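Local coordinates for SusD-like protein BACOVA_02651 (Bacteroides ovatus, PDB 5E75) that binds polysaccharide at the cell surface and probably mediates the capture of xyloglucan before its transport into the periplasm for degradation, at residues Cys259-Glu271 with Gly275-Asp287. Residues are numbered along the deposited sequence; the frame is centred on the assembly and turned at random.
Sequences CNTLLSDLAFSTE and GVNCWSSYNGSID
The indole of Trp-279 lies against the short helix 263-266, with CB of Ser-264 over one face of its six-membered ring, a CH-pi contact 3.4 Å from the centroid. At the edge of the indole, close to its plane, NE1 of the five-membered ring donates to OD1 of Asp-265 over 2.8 Å. The carboxylate stands nearly upright to the indole, the planes 82° apart, and its oxygen is met from above its own plane. A chi1 of 47° sets CG of Trp-279 between its backbone N and carbonyl carbon, folding the ring back over the helix while its backbone N bonds to Ser-264 O. Ser-264 OG, beside the same indole, donates to Asn-277 O, and also bonds to Met-349 N.

Where the helix ends, Ser-280 presses inward. Its OG donates to Asp-265 O at 2.9 Å from above the carbonyl plane and accepts from Tyr-282 N, closing an ST turn, while its backbone N bonds to Ala-267 O. Replacing Ser-280 with alanine removes the hydroxyl, which would probably leave Asp-265 O without this donor and Tyr-282 N without its ST-turn acceptor. A water donates to both Phe-268 O and Ser-280 O, and CB of Cys-278 packs on CB of Ala-267. Farther out, Gly-275 N bonds to Thr-270 O near the connecting loop.

Two mostly irregular segments of the SusD-family region, joined by a three-residue link, thus pack side by side: Leu-262 and Tyr-282 both touch helix 40-46, Leu-266 meets Tyr-419, and the second segment continues through strand 283-284, antiparallel to strand 51-52, into helix 286-291.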
loop_
_atom_site.group_PDB
_atom_site.type_symbol
_atom_site.label_atom_id
_atom_site.label_comp_id
_atom_site.label_asym_id
_atom_site.label_seq_id
_atom_site.Cartn_x
_atom_site.Cartn_y
_atom_site.Cartn_z
ATOM N N CYS A 259 10.294 -10.370 10.782
ATOM C CA CYS A 259 9.016 -10.135 11.454
ATOM C C CYS A 259 8.345 -8.854 11.023
ATOM O O CYS A 259 9.016 -7.909 10.610
ATOM C CB CYS A 259 9.232 -9.997 12.964
ATOM S SG CYS A 259 9.751 -11.463 13.831
ATOM N N ASN A 260 7.018 -8.854 11.133
ATOM C CA ASN A 260 6.188 -7.685 10.914
ATOM C C ASN A 260 6.147 -6.916 12.227
ATOM O O ASN A 260 5.423 -7.306 13.148
ATOM C CB ASN A 260 4.784 -8.115 10.529
ATOM C CG ASN A 260 3.900 -6.939 10.212
ATOM O OD1 ASN A 260 4.286 -5.788 10.449
ATOM N ND2 ASN A 260 2.720 -7.214 9.676
ATOM N N THR A 261 6.917 -5.835 12.326
ATOM C CA THR A 261 7.087 -5.157 13.605
ATOM C C THR A 261 6.078 -4.046 13.901
ATOM O O THR A 261 6.248 -3.313 14.876
ATOM C CB THR A 261 8.519 -4.595 13.757
ATOM O OG1 THR A 261 8.814 -3.694 12.692
ATOM C CG2 THR A 261 9.508 -5.697 13.728
ATOM N N LEU A 262 5.009 -3.959 13.120
ATOM C CA LEU A 262 4.062 -2.844 13.210
ATOM C C LEU A 262 3.005 -2.974 14.300
ATOM O O LEU A 262 2.315 -1.994 14.563
ATOM C CB LEU A 262 3.351 -2.672 11.878
ATOM C CG LEU A 262 4.210 -2.144 10.721
ATOM C CD1 LEU A 262 3.399 -2.171 9.428
ATOM C CD2 LEU A 262 4.766 -0.748 11.022
ATOM N N LEU A 263 2.862 -4.149 14.912
ATOM C CA LEU A 263 1.727 -4.448 15.804
ATOM C C LEU A 263 1.486 -3.354 16.839
ATOM O O LEU A 263 0.361 -2.857 17.004
ATOM C CB LEU A 263 1.942 -5.814 16.488
ATOM C CG LEU A 263 0.840 -6.549 17.284
ATOM C CD1 LEU A 263 0.636 -5.993 18.682
ATOM C CD2 LEU A 263 -0.463 -6.541 16.525
ATOM N N SER A 264 2.542 -2.976 17.542
ATOM C CA SER A 264 2.409 -2.082 18.679
ATOM C C SER A 264 2.166 -0.630 18.265
ATOM O O SER A 264 1.588 0.157 19.029
ATOM C CB SER A 264 3.650 -2.196 19.562
ATOM O OG SER A 264 3.778 -3.510 20.082
ATOM N N ASP A 265 2.587 -0.268 17.058
ATOM C CA ASP A 265 2.380 1.083 16.549
ATOM C C ASP A 265 0.985 1.279 15.945
ATOM O O ASP A 265 0.559 2.412 15.761
ATOM C CB ASP A 265 3.456 1.438 15.526
ATOM C CG ASP A 265 4.808 1.717 16.182
ATOM O OD1 ASP A 265 4.947 2.760 16.851
ATOM O OD2 ASP A 265 5.726 0.904 16.027
ATOM N N LEU A 266 0.294 0.179 15.653
ATOM C CA LEU A 266 -1.054 0.223 15.084
ATOM C C LEU A 266 -2.136 0.034 16.149
ATOM O O LEU A 266 -3.184 0.673 16.098
ATOM C CB LEU A 266 -1.221 -0.847 14.008
ATOM C CG LEU A 266 -0.282 -0.769 12.793
ATOM C CD1 LEU A 266 -0.550 -1.932 11.851
ATOM C CD2 LEU A 266 -0.434 0.557 12.068
ATOM N N ALA A 267 -1.875 -0.830 17.127
ATOM C CA ALA A 267 -2.866 -1.172 18.146
ATOM C C ALA A 267 -2.952 -0.104 19.244
ATOM O O ALA A 267 -1.945 0.287 19.810
ATOM C CB ALA A 267 -2.562 -2.558 18.759
ATOM N N PHE A 268 -4.172 0.340 19.537
ATOM C CA PHE A 268 -4.407 1.478 20.431
ATOM C C PHE A 268 -4.485 1.089 21.911
ATOM O O PHE A 268 -4.319 1.948 22.785
ATOM C CB PHE A 268 -5.702 2.215 20.040
ATOM C CG PHE A 268 -6.960 1.559 20.536
ATOM C CD1 PHE A 268 -7.497 0.453 19.893
ATOM C CD2 PHE A 268 -7.622 2.064 21.642
ATOM C CE1 PHE A 268 -8.672 -0.137 20.349
ATOM C CE2 PHE A 268 -8.787 1.477 22.099
ATOM C CZ PHE A 268 -9.309 0.372 21.453
ATOM N N SER A 269 -4.742 -0.183 22.182
ATOM C CA SER A 269 -4.982 -0.638 23.549
ATOM C C SER A 269 -4.750 -2.127 23.710
ATOM O O SER A 269 -5.058 -2.919 22.814
ATOM C CB SER A 269 -6.419 -0.350 23.947
ATOM O OG SER A 269 -6.709 -0.975 25.198
ATOM N N THR A 270 -4.238 -2.514 24.873
ATOM C CA THR A 270 -4.059 -3.922 25.184
ATOM C C THR A 270 -5.369 -4.699 25.176
ATOM O O THR A 270 -5.360 -5.928 25.103
ATOM C CB THR A 270 -3.381 -4.114 26.547
ATOM O OG1 THR A 270 -4.182 -3.481 27.562
ATOM C CG2 THR A 270 -2.012 -3.502 26.543
ATOM N N GLU A 271 -6.498 -4.001 25.213
ATOM C CA GLU A 271 -7.782 -4.679 25.166
ATOM C C GLU A 271 -8.036 -5.382 23.824
ATOM O O GLU A 271 -8.906 -6.250 23.748
ATOM C CB GLU A 271 -8.914 -3.700 25.483
ATOM C CG GLU A 271 -9.248 -2.710 24.377
ATOM C CD GLU A 271 -9.959 -1.451 24.884
ATOM O OE1 GLU A 271 -9.355 -0.698 25.685
ATOM O OE2 GLU A 271 -11.116 -1.200 24.483
ATOM N N GLY A 275 -3.418 -8.277 25.825
ATOM C CA GLY A 275 -2.478 -7.850 26.846
ATOM C C GLY A 275 -1.088 -7.507 26.342
ATOM O O GLY A 275 -0.248 -7.033 27.097
ATOM N N VAL A 276 -0.826 -7.749 25.060
ATOM C CA VAL A 276 0.469 -7.432 24.466
ATOM C C VAL A 276 0.671 -5.906 24.390
ATOM O O VAL A 276 -0.235 -5.174 23.989
ATOM C CB VAL A 276 0.566 -8.072 23.064
ATOM C CG1 VAL A 276 1.717 -7.477 22.255
ATOM C CG2 VAL A 276 0.706 -9.589 23.194
ATOM N N ASN A 277 1.861 -5.430 24.750
ATOM C CA ASN A 277 2.150 -4.004 24.809
ATOM C C ASN A 277 1.939 -3.322 23.462
ATOM O O ASN A 277 2.313 -3.866 22.421
ATOM C CB ASN A 277 3.582 -3.763 25.284
ATOM C CG ASN A 277 3.803 -4.210 26.714
ATOM O OD1 ASN A 277 2.917 -4.101 27.563
ATOM N ND2 ASN A 277 4.992 -4.727 26.986
ATOM N N CYS A 278 1.349 -2.130 23.499
ATOM C CA CYS A 278 1.088 -1.349 22.284
ATOM C C CYS A 278 0.923 0.106 22.684
ATOM O O CYS A 278 0.798 0.402 23.875
ATOM C CB CYS A 278 -0.145 -1.883 21.565
ATOM S SG CYS A 278 -1.624 -1.846 22.543
ATOM N N TRP A 279 0.909 1.021 21.715
ATOM C CA TRP A 279 0.953 2.444 22.033
ATOM C C TRP A 279 0.441 3.357 20.906
ATOM O O TRP A 279 0.806 4.526 20.835
ATOM C CB TRP A 279 2.388 2.833 22.395
ATOM C CG TRP A 279 3.417 2.314 21.419
ATOM C CD1 TRP A 279 3.737 2.841 20.201
ATOM C CD2 TRP A 279 4.266 1.170 21.599
ATOM N NE1 TRP A 279 4.734 2.090 19.608
ATOM C CE2 TRP A 279 5.070 1.058 20.442
ATOM C CE3 TRP A 279 4.414 0.227 22.621
ATOM C CZ2 TRP A 279 6.025 0.038 20.289
ATOM C CZ3 TRP A 279 5.349 -0.786 22.461
ATOM C CH2 TRP A 279 6.145 -0.868 21.306
ATOM N N SER A 280 -0.423 2.850 20.039
ATOM C CA SER A 280 -0.871 3.669 18.910
ATOM C C SER A 280 -1.756 4.820 19.342
ATOM O O SER A 280 -2.674 4.633 20.137
ATOM C CB SER A 280 -1.658 2.831 17.906
ATOM O OG SER A 280 -1.905 3.582 16.724
ATOM N N SER A 281 -1.504 5.995 18.772
ATOM C CA SER A 281 -2.424 7.118 18.895
ATOM C C SER A 281 -3.034 7.512 17.538
ATOM O O SER A 281 -3.631 8.572 17.395
ATOM C CB SER A 281 -1.727 8.315 19.539
ATOM O OG SER A 281 -0.624 8.750 18.777
ATOM N N TYR A 282 -2.877 6.662 16.524
ATOM C CA TYR A 282 -3.541 6.916 15.249
ATOM C C TYR A 282 -5.056 6.775 15.356
ATOM O O TYR A 282 -5.581 5.881 16.027
ATOM C CB TYR A 282 -3.058 5.946 14.165
ATOM C CG TYR A 282 -1.612 6.104 13.770
ATOM C CD1 TYR A 282 -1.093 7.329 13.381
ATOM C CD2 TYR A 282 -0.762 5.017 13.792
ATOM C CE1 TYR A 282 0.237 7.451 13.014
ATOM C CE2 TYR A 282 0.570 5.133 13.437
ATOM C CZ TYR A 282 1.053 6.347 13.047
ATOM O OH TYR A 282 2.386 6.449 12.695
ATOM N N ASN A 283 -5.757 7.651 14.653
ATOM C CA ASN A 283 -7.190 7.489 14.436
ATOM C C ASN A 283 -7.533 7.733 12.978
ATOM O O ASN A 283 -6.970 8.641 12.357
ATOM C CB ASN A 283 -7.986 8.478 15.288
ATOM C CG ASN A 283 -7.929 8.155 16.745
ATOM O OD1 ASN A 283 -8.590 7.233 17.206
ATOM N ND2 ASN A 283 -7.140 8.923 17.489
ATOM N N GLY A 284 -8.470 6.959 12.437
ATOM C CA GLY A 284 -8.988 7.212 11.101
ATOM C C GLY A 284 -9.414 8.671 11.001
ATOM O O GLY A 284 -10.022 9.211 11.940
ATOM N N SER A 285 -9.063 9.340 9.905
ATOM C CA SER A 285 -9.323 10.759 9.793
ATOM C C SER A 285 -10.801 11.016 9.580
ATOM O O SER A 285 -11.552 10.155 9.151
ATOM C CB SER A 285 -8.518 11.383 8.669
ATOM O OG SER A 285 -8.958 10.917 7.409
ATOM N N ILE A 286 -11.231 12.233 9.900
ATOM C CA ILE A 286 -12.608 12.620 9.647
ATOM C C ILE A 286 -12.932 12.425 8.155
ATOM O O ILE A 286 -13.946 11.821 7.804
ATOM C CB ILE A 286 -12.820 14.057 10.102
ATOM C CG1 ILE A 286 -12.641 14.179 11.620
ATOM C CG2 ILE A 286 -14.228 14.540 9.700
ATOM C CD1 ILE A 286 -12.658 15.635 12.144
ATOM N N ASP A 287 -12.049 12.923 7.289
ATOM C CA ASP A 287 -12.183 12.778 5.843
ATOM C C ASP A 287 -12.294 11.307 5.425
ATOM O O ASP A 287 -13.211 10.926 4.688
ATOM C CB ASP A 287 -10.988 13.507 5.195
ATOM C CG ASP A 287 -10.629 13.013 3.792
ATOM O OD1 ASP A 287 -11.504 12.927 2.912
ATOM O OD2 ASP A 287 -9.430 12.731 3.588
HETATM O O HOH W 1 -2.121 3.943 22.958
#